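Local coordinates for protein Rab3 interacting molecule variant 2 (Drosophila melanogaster, PDB 4TS6) that probably acts as a scaffold of the presynaptic active zone and supports synaptic vesicle release, here represented by its C2A domain, at residues A[12-17]-A[27-32]; A[50-55]-A[90-95]. One frame throughout, in Å; residues are numbered along the deposited sequence.

In the fold
The two interactions belong to opposing four-stranded antiparallel sheets of the C2 beta sandwich, and together they form part of its core. Interaction 1 is the hairpin pairing of strands 11-19 and 24-33. Interaction 2 pairs strand 46-53, the next in the chain, with strand 93-100 in the other sheet. Their centres lie about 15 Å apart, yet their apolar faces meet: Leu-16 CD2 is 3.6 Å from Leu-94 CD2, and Val-27 CG1 is 3.8 Å from that same methyl. A second meeting point sets Leu-29 CD1 4.1 Å from Val-50 CG2. Interaction 1 is the more central, its centre about 7 Å from that of the chain, against about 11 Å for interaction 2.

Interaction 1: A[12-17]-A[27-32]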
ATOM      1  N   LEU A  12      -4.529   7.335  -1.444  1.00 28.76           N
ATOM      2  CA  LEU A  12      -3.157   6.894  -1.309  1.00 27.18           C
ATOM      3  C   LEU A  12      -2.437   7.193  -2.616  1.00 26.87           C
ATOM      4  O   LEU A  12      -3.031   7.062  -3.684  1.00 32.02           O
ATOM      5  CB  LEU A  12      -3.151   5.390  -1.060  1.00 24.57           C
ATOM      6  CG  LEU A  12      -1.812   4.668  -1.059  1.00 34.66           C
ATOM      7  CD1 LEU A  12      -1.037   5.024   0.194  1.00 34.32           C
ATOM      8  CD2 LEU A  12      -2.038   3.171  -1.133  1.00 42.59           C
ATOM      9  N   GLN A  13      -1.171   7.599  -2.540  1.00 28.72           N
ATOM     10  CA  GLN A  13      -0.386   7.876  -3.753  1.00 26.82           C
ATOM     11  C   GLN A  13       0.648   6.776  -3.919  1.00 31.07           C
ATOM     12  O   GLN A  13       1.484   6.576  -3.038  1.00 27.59           O
ATOM     13  CB  GLN A  13       0.314   9.231  -3.653  1.00 32.96           C
ATOM     14  CG  GLN A  13       1.127   9.602  -4.906  1.00 34.92           C
ATOM     15  CD  GLN A  13       1.712  10.994  -4.824  1.00 39.42           C
ATOM     16  OE1 GLN A  13       2.242  11.398  -3.791  1.00 38.68           O
ATOM     17  NE2 GLN A  13       1.605  11.740  -5.906  1.00 37.07           N
ATOM     18  N   LEU A  14       0.581   6.054  -5.033  1.00 26.98           N
ATOM     19  CA  LEU A  14       1.422   4.874  -5.259  1.00 29.69           C
ATOM     20  C   LEU A  14       2.132   5.006  -6.591  1.00 31.46           C
ATOM     21  O   LEU A  14       1.565   5.563  -7.518  1.00 34.58           O
ATOM     22  CB  LEU A  14       0.555   3.620  -5.379  1.00 32.42           C
ATOM     23  CG  LEU A  14      -0.174   2.987  -4.211  1.00 42.08           C
ATOM     24  CD1 LEU A  14      -1.013   1.827  -4.707  1.00 36.80           C
ATOM     25  CD2 LEU A  14       0.827   2.503  -3.196  1.00 40.82           C
ATOM     26  N   LYS A  15       3.351   4.468  -6.692  1.00 26.83           N
ATOM     27  CA  LYS A  15       4.024   4.305  -7.983  1.00 33.27           C
ATOM     28  C   LYS A  15       4.268   2.820  -8.183  1.00 36.74           C
ATOM     29  O   LYS A  15       4.750   2.144  -7.280  1.00 31.09           O
ATOM     30  CB  LYS A  15       5.365   5.042  -8.019  1.00 32.53           C
ATOM     31  CG  LYS A  15       5.262   6.533  -7.783  1.00 43.73           C
ATOM     32  CD  LYS A  15       6.623   7.153  -7.494  1.00 51.58           C
ATOM     33  CE  LYS A  15       7.534   7.123  -8.707  1.00 66.04           C
ATOM     34  NZ  LYS A  15       8.935   7.534  -8.388  1.00 71.01           N
ATOM     35  N   LEU A  16       3.917   2.306  -9.356  1.00 26.82           N
ATOM     36  CA  LEU A  16       4.154   0.902  -9.668  1.00 27.14           C
ATOM     37  C   LEU A  16       4.990   0.811 -10.925  1.00 34.13           C
ATOM     38  O   LEU A  16       4.616   1.375 -11.951  1.00 35.73           O
ATOM     39  CB  LEU A  16       2.830   0.163  -9.895  1.00 32.06           C
ATOM     40  CG  LEU A  16       1.848   0.081  -8.729  1.00 35.07           C
ATOM     41  CD1 LEU A  16       0.731  -0.869  -9.089  1.00 38.81           C
ATOM     42  CD2 LEU A  16       2.552  -0.375  -7.463  1.00 34.13           C
ATOM     43  N   GLY A  17       6.132   0.128 -10.840  1.00 30.57           N
ATOM     44  CA  GLY A  17       6.984  -0.085 -12.001  1.00 25.09           C
ATOM     45  C   GLY A  17       7.270  -1.561 -12.172  1.00 31.04           C
ATOM     46  O   GLY A  17       7.217  -2.326 -11.208  1.00 30.98           O
ATOM     47  N   VAL A  27       7.259  -1.278  -6.103  1.00 28.19           N
ATOM     48  CA  VAL A  27       6.090  -0.635  -5.510  1.00 25.28           C
ATOM     49  C   VAL A  27       6.549   0.463  -4.567  1.00 25.85           C
ATOM     50  O   VAL A  27       7.282   0.191  -3.613  1.00 22.86           O
ATOM     51  CB  VAL A  27       5.250  -1.661  -4.705  1.00 25.76           C
ATOM     52  CG1 VAL A  27       4.004  -1.002  -4.109  1.00 28.55           C
ATOM     53  CG2 VAL A  27       4.843  -2.814  -5.595  1.00 28.29           C
ATOM     54  N   THR A  28       6.136   1.701  -4.830  1.00 22.93           N
ATOM     55  CA  THR A  28       6.479   2.807  -3.927  1.00 23.54           C
ATOM     56  C   THR A  28       5.216   3.414  -3.326  1.00 22.50           C
ATOM     57  O   THR A  28       4.335   3.879  -4.053  1.00 26.55           O
ATOM     58  CB  THR A  28       7.335   3.901  -4.617  1.00 33.42           C
ATOM     59  OG1 THR A  28       8.526   3.309  -5.160  1.00 28.70           O
ATOM     60  CG2 THR A  28       7.730   4.988  -3.611  1.00 30.73           C
ATOM     61  N   LEU A  29       5.128   3.387  -1.995  1.00 22.84           N
ATOM     62  CA  LEU A  29       4.063   4.088  -1.294  1.00 22.16           C
ATOM     63  C   LEU A  29       4.577   5.464  -0.920  1.00 23.57           C
ATOM     64  O   LEU A  29       5.403   5.608  -0.019  1.00 26.99           O
ATOM     65  CB  LEU A  29       3.659   3.343  -0.031  1.00 26.72           C
ATOM     66  CG  LEU A  29       2.694   2.183  -0.228  1.00 35.60           C
ATOM     67  CD1 LEU A  29       3.289   1.077  -1.071  1.00 41.66           C
ATOM     68  CD2 LEU A  29       2.347   1.650   1.115  1.00 38.76           C
ATOM     69  N   VAL A  30       4.094   6.481  -1.613  1.00 27.01           N
ATOM     70  CA  VAL A  30       4.613   7.824  -1.407  1.00 31.07           C
ATOM     71  C   VAL A  30       4.024   8.407  -0.140  1.00 30.14           C
ATOM     72  O   VAL A  30       4.749   8.715   0.812  1.00 36.97           O
ATOM     73  CB  VAL A  30       4.290   8.720  -2.597  1.00 29.94           C
ATOM     74  CG1 VAL A  30       4.878  10.106  -2.406  1.00 32.57           C
ATOM     75  CG2 VAL A  30       4.823   8.082  -3.870  1.00 37.57           C
ATOM     76  N   CYS A  31       2.701   8.533  -0.125  1.00 26.66           N
ATOM     77  CA  CYS A  31       2.008   9.159   0.993  1.00 26.38           C
ATOM     78  C   CYS A  31       0.536   8.829   0.903  1.00 29.87           C
ATOM     79  O   CYS A  31       0.092   8.184  -0.052  1.00 34.74           O
ATOM     80  CB  CYS A  31       2.177  10.679   0.934  1.00 30.87           C
ATOM     81  SG  CYS A  31       1.228  11.468  -0.390  1.00 40.28           S
ATOM     82  N   ALA A  32      -0.216   9.281   1.902  1.00 26.03           N
ATOM     83  CA  ALA A  32      -1.668   9.195   1.885  1.00 27.41           C
ATOM     84  C   ALA A  32      -2.157  10.532   2.370  1.00 33.08           C
ATOM     85  O   ALA A  32      -1.432  11.228   3.069  1.00 36.61           O
ATOM     86  CB  ALA A  32      -2.156   8.086   2.813  1.00 26.24           C
TER
HETATM   87  O   HOH W   1       7.812   2.392  -7.777  1.00 53.04           O
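Gln-13 lies across Val-30 and Cys-31 at a beta bulge in the antiparallel hairpin of strands 11-19 and 24-33, part of one sheet of the C2 sandwich. The evidence for the bulge is a change of register: Leu-14 pairs with Leu-29 but Leu-12 with Ala-32, so 27-32 carries one extra residue, and Val-30 has left the extended conformation with psi at -61°. The backbone of Gln-13 spans the irregularity, its O accepting from Val-30 N while its N donates to Cys-31 O.

The side chain sets off with CG opposite the backbone N (chi1 -179°) and remains extended, which carries it over the bulge. Its CB is 3.8 Å from Cys-31 O, and CG then comes 4.0 Å from Val-30 CB. One atom further, CD lies 4.1 Å from Val-30 CG1. At the tip OE1 touches two neighbours, 3.2 Å from Val-30 CG1 and 3.5 Å from Cys-31 SG, in directions roughly at right angles. The same glutamine also touches Ala-126 and Trp-128 of strand 123-130.

The other face is wholly apolar, with Leu-12, Leu-14, Leu-16, Val-27, Leu-29 and Ala-32 directed at the opposing sheet. Leu-14 and Leu-29 run side by side in the same direction, Leu-14 CD2 lying 3.5 Å from Leu-29 CG. Leu-16 and Val-27 repeat this arrangement, with Leu-16 CD2 set against both Val-27 methyls. Beyond them Val-113 and Ile-115 of strand 108-116 close over the leucines of 12-17.

Past the bulge the pairing is regular: Lys-15 and Thr-28 exchange two backbone bonds, the one from Thr-28 N being nearly straight at 173°. Thr-28 OG1, already hydrogen-bonded to Thr-78 OG1, also bonds a water at 2.9 Å, and that water donates weakly to Lys-15 O.

Interaction 2: A[50-55]-A[90-95]; sequences VFLLPD and NGRLLE
Leu-94 packs across Val-50, its CD1 meeting Val-50 CG1 at 3.6 Å. With CG opposite the backbone N (chi1 -169°), that methyl is swung to the partner strand, where Leu-52 CD1 approaches it more loosely at 4.3 Å. Tyr-81 of the facing sheet touches all three side chains. Backbone bonds run both ways between Phe-51 and Glu-95 and between Leu-53 and Leu-93, making strands 46-53 and 93-100 an antiparallel pair at the centre of the second sheet of the C2 sandwich. The pairing deteriorates at its end: Leu-93 N reaches Leu-53 O at 3.2 Å from 41° above the carbonyl plane, and that carbonyl belongs to the cis peptide leading into Pro-54.

On the outer face Leu-53 CD1 rests 3.8 Å from Glu-95 OE1. The Glu-95 side chain runs alongside that of Phe-51, with the carboxylate plane turned 83° from the ring, and Arg-56 ties the two together through a salt bridge to OE1 and a cation-pi contact with the ring. At the far edge Arg-92 CB abuts Leu-53 O at 3.2 Å, and the extended chain passes beside Pro-54. A water donates to Leu-52 O (2.8 Å) and weakly accepts from Arg-92 NH1.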
ATOM      1  N   VAL A  50       1.491  -4.405   2.520  1.00 21.29           N
ATOM      2  CA  VAL A  50       1.309  -4.720   1.101  1.00 17.24           C
ATOM      3  C   VAL A  50       1.495  -6.214   0.928  1.00 22.20           C
ATOM      4  O   VAL A  50       2.424  -6.792   1.502  1.00 18.68           O
ATOM      5  CB  VAL A  50       2.361  -4.018   0.238  1.00 21.23           C
ATOM      6  CG1 VAL A  50       2.101  -4.260  -1.253  1.00 24.44           C
ATOM      7  CG2 VAL A  50       2.378  -2.528   0.541  1.00 26.39           C
ATOM      8  N   PHE A  51       0.612  -6.840   0.147  1.00 18.66           N
ATOM      9  CA  PHE A  51       0.765  -8.255  -0.193  1.00 22.18           C
ATOM     10  C   PHE A  51       0.664  -8.399  -1.685  1.00 26.22           C
ATOM     11  O   PHE A  51      -0.107  -7.670  -2.316  1.00 21.78           O
ATOM     12  CB  PHE A  51      -0.364  -9.078   0.423  1.00 23.14           C
ATOM     13  CG  PHE A  51      -0.157  -9.396   1.865  1.00 24.50           C
ATOM     14  CD1 PHE A  51      -0.575  -8.518   2.848  1.00 27.11           C
ATOM     15  CD2 PHE A  51       0.457 -10.579   2.237  1.00 29.11           C
ATOM     16  CE1 PHE A  51      -0.381  -8.820   4.198  1.00 30.18           C
ATOM     17  CE2 PHE A  51       0.652 -10.891   3.573  1.00 28.45           C
ATOM     18  CZ  PHE A  51       0.231 -10.005   4.550  1.00 30.91           C
ATOM     19  N   LEU A  52       1.415  -9.335  -2.260  1.00 16.74           N
ATOM     20  CA  LEU A  52       1.193  -9.665  -3.674  1.00 24.49           C
ATOM     21  C   LEU A  52       0.410 -10.960  -3.712  1.00 27.61           C
ATOM     22  O   LEU A  52       0.993 -12.044  -3.612  1.00 29.29           O
ATOM     23  CB  LEU A  52       2.523  -9.824  -4.416  1.00 21.41           C
ATOM     24  CG  LEU A  52       2.428 -10.153  -5.906  1.00 25.68           C
ATOM     25  CD1 LEU A  52       1.729  -9.006  -6.642  1.00 26.19           C
ATOM     26  CD2 LEU A  52       3.807 -10.390  -6.475  1.00 28.23           C
ATOM     27  N   LEU A  53      -0.912 -10.847  -3.841  1.00 23.00           N
ATOM     28  CA  LEU A  53      -1.804 -12.003  -3.722  1.00 17.47           C
ATOM     29  C   LEU A  53      -1.750 -12.846  -4.996  1.00 18.24           C
ATOM     30  O   LEU A  53      -1.464 -12.307  -6.068  1.00 27.21           O
ATOM     31  CB  LEU A  53      -3.240 -11.543  -3.444  1.00 20.27           C
ATOM     32  CG  LEU A  53      -3.462 -10.718  -2.181  1.00 23.25           C
ATOM     33  CD1 LEU A  53      -4.939 -10.394  -2.060  1.00 22.98           C
ATOM     34  CD2 LEU A  53      -3.001 -11.503  -0.988  1.00 24.68           C
ATOM     35  N   PRO A  54      -2.065 -14.163  -4.908  1.00 22.31           N
ATOM     36  CA  PRO A  54      -2.639 -14.947  -3.802  1.00 25.44           C
ATOM     37  C   PRO A  54      -1.732 -15.251  -2.597  1.00 34.72           C
ATOM     38  O   PRO A  54      -2.265 -15.617  -1.544  1.00 45.56           O
ATOM     39  CB  PRO A  54      -3.068 -16.256  -4.486  1.00 29.19           C
ATOM     40  CG  PRO A  54      -2.161 -16.368  -5.682  1.00 31.24           C
ATOM     41  CD  PRO A  54      -2.008 -14.949  -6.159  1.00 27.46           C
ATOM     42  N   ASP A  55      -0.420 -15.103  -2.725  1.00 28.01           N
ATOM     43  CA  ASP A  55       0.480 -15.465  -1.611  1.00 27.93           C
ATOM     44  C   ASP A  55       0.248 -14.613  -0.363  1.00 28.98           C
ATOM     45  O   ASP A  55       0.355 -13.384  -0.417  1.00 35.23           O
ATOM     46  CB  ASP A  55       1.935 -15.349  -2.054  1.00 40.72           C
ATOM     47  CG  ASP A  55       2.919 -15.866  -1.010  1.00 49.96           C
ATOM     48  OD1 ASP A  55       2.505 -16.246   0.120  1.00 47.83           O
ATOM     49  OD2 ASP A  55       4.124 -15.877  -1.330  1.00 49.58           O
ATOM     50  N   ASN A  90      -0.279 -11.442 -14.270  1.00 31.43           N
ATOM     51  CA  ASN A  90      -1.665 -11.573 -14.692  1.00 33.66           C
ATOM     52  C   ASN A  90      -2.365 -12.529 -13.760  1.00 30.91           C
ATOM     53  O   ASN A  90      -1.923 -13.662 -13.581  1.00 34.89           O
ATOM     54  CB  ASN A  90      -1.753 -12.053 -16.136  1.00 37.92           C
ATOM     55  CG  ASN A  90      -1.008 -11.145 -17.084  1.00 48.36           C
ATOM     56  OD1 ASN A  90      -0.832  -9.960 -16.799  1.00 53.17           O
ATOM     57  ND2 ASN A  90      -0.547 -11.692 -18.203  1.00 49.99           N
ATOM     58  N   GLY A  91      -3.445 -12.061 -13.144  1.00 28.06           N
ATOM     59  CA  GLY A  91      -4.194 -12.890 -12.222  1.00 33.19           C
ATOM     60  C   GLY A  91      -3.794 -12.620 -10.780  1.00 31.22           C
ATOM     61  O   GLY A  91      -4.488 -13.036  -9.842  1.00 30.16           O
ATOM     62  N   ARG A  92      -2.687 -11.909 -10.592  1.00 24.98           N
ATOM     63  CA  ARG A  92      -2.308 -11.489  -9.243  1.00 25.44           C
ATOM     64  C   ARG A  92      -2.846 -10.113  -8.882  1.00 29.75           C
ATOM     65  O   ARG A  92      -3.193  -9.315  -9.761  1.00 22.02           O
ATOM     66  CB  ARG A  92      -0.796 -11.524  -9.056  1.00 24.68           C
ATOM     67  CG  ARG A  92      -0.209 -12.864  -9.398  1.00 25.38           C
ATOM     68  CD  ARG A  92       1.084 -13.076  -8.661  1.00 32.85           C
ATOM     69  NE  ARG A  92       1.889 -14.063  -9.367  1.00 50.33           N
ATOM     70  CZ  ARG A  92       3.002 -14.607  -8.888  1.00 53.63           C
ATOM     71  NH1 ARG A  92       3.441 -14.263  -7.679  1.00 37.95           N
ATOM     72  NH2 ARG A  92       3.666 -15.495  -9.621  1.00 46.33           N
ATOM     73  N   LEU A  93      -2.924  -9.844  -7.579  1.00 26.69           N
ATOM     74  CA  LEU A  93      -3.459  -8.573  -7.093  1.00 24.18           C
ATOM     75  C   LEU A  93      -2.452  -7.957  -6.146  1.00 23.80           C
ATOM     76  O   LEU A  93      -1.887  -8.655  -5.316  1.00 24.35           O
ATOM     77  CB  LEU A  93      -4.768  -8.790  -6.335  1.00 24.36           C
ATOM     78  CG  LEU A  93      -5.945  -9.373  -7.106  1.00 26.48           C
ATOM     79  CD1 LEU A  93      -7.145  -9.521  -6.187  1.00 26.79           C
ATOM     80  CD2 LEU A  93      -6.290  -8.493  -8.274  1.00 24.93           C
ATOM     81  N   LEU A  94      -2.215  -6.656  -6.269  1.00 26.99           N
ATOM     82  CA  LEU A  94      -1.438  -5.966  -5.240  1.00 20.55           C
ATOM     83  C   LEU A  94      -2.437  -5.394  -4.239  1.00 23.25           C
ATOM     84  O   LEU A  94      -3.285  -4.583  -4.600  1.00 28.49           O
ATOM     85  CB  LEU A  94      -0.600  -4.836  -5.839  1.00 25.77           C
ATOM     86  CG  LEU A  94       0.441  -4.231  -4.891  1.00 30.69           C
ATOM     87  CD1 LEU A  94       1.571  -5.213  -4.710  1.00 24.36           C
ATOM     88  CD2 LEU A  94       0.961  -2.902  -5.423  1.00 27.09           C
ATOM     89  N   GLU A  95      -2.353  -5.833  -2.987  1.00 20.17           N
ATOM     90  CA  GLU A  95      -3.323  -5.434  -1.967  1.00 18.12           C
ATOM     91  C   GLU A  95      -2.582  -4.562  -0.973  1.00 21.94           C
ATOM     92  O   GLU A  95      -1.690  -5.040  -0.266  1.00 21.28           O
ATOM     93  CB  GLU A  95      -3.891  -6.675  -1.258  1.00 22.89           C
ATOM     94  CG  GLU A  95      -5.034  -6.384  -0.261  1.00 28.30           C
ATOM     95  CD  GLU A  95      -5.280  -7.537   0.707  1.00 34.02           C
ATOM     96  OE1 GLU A  95      -6.359  -8.191   0.630  1.00 23.74           O
ATOM     97  OE2 GLU A  95      -4.391  -7.779   1.557  1.00 31.92           O
TER
HETATM   98  O   HOH W   2       2.275 -13.783  -5.406  1.00 38.86           O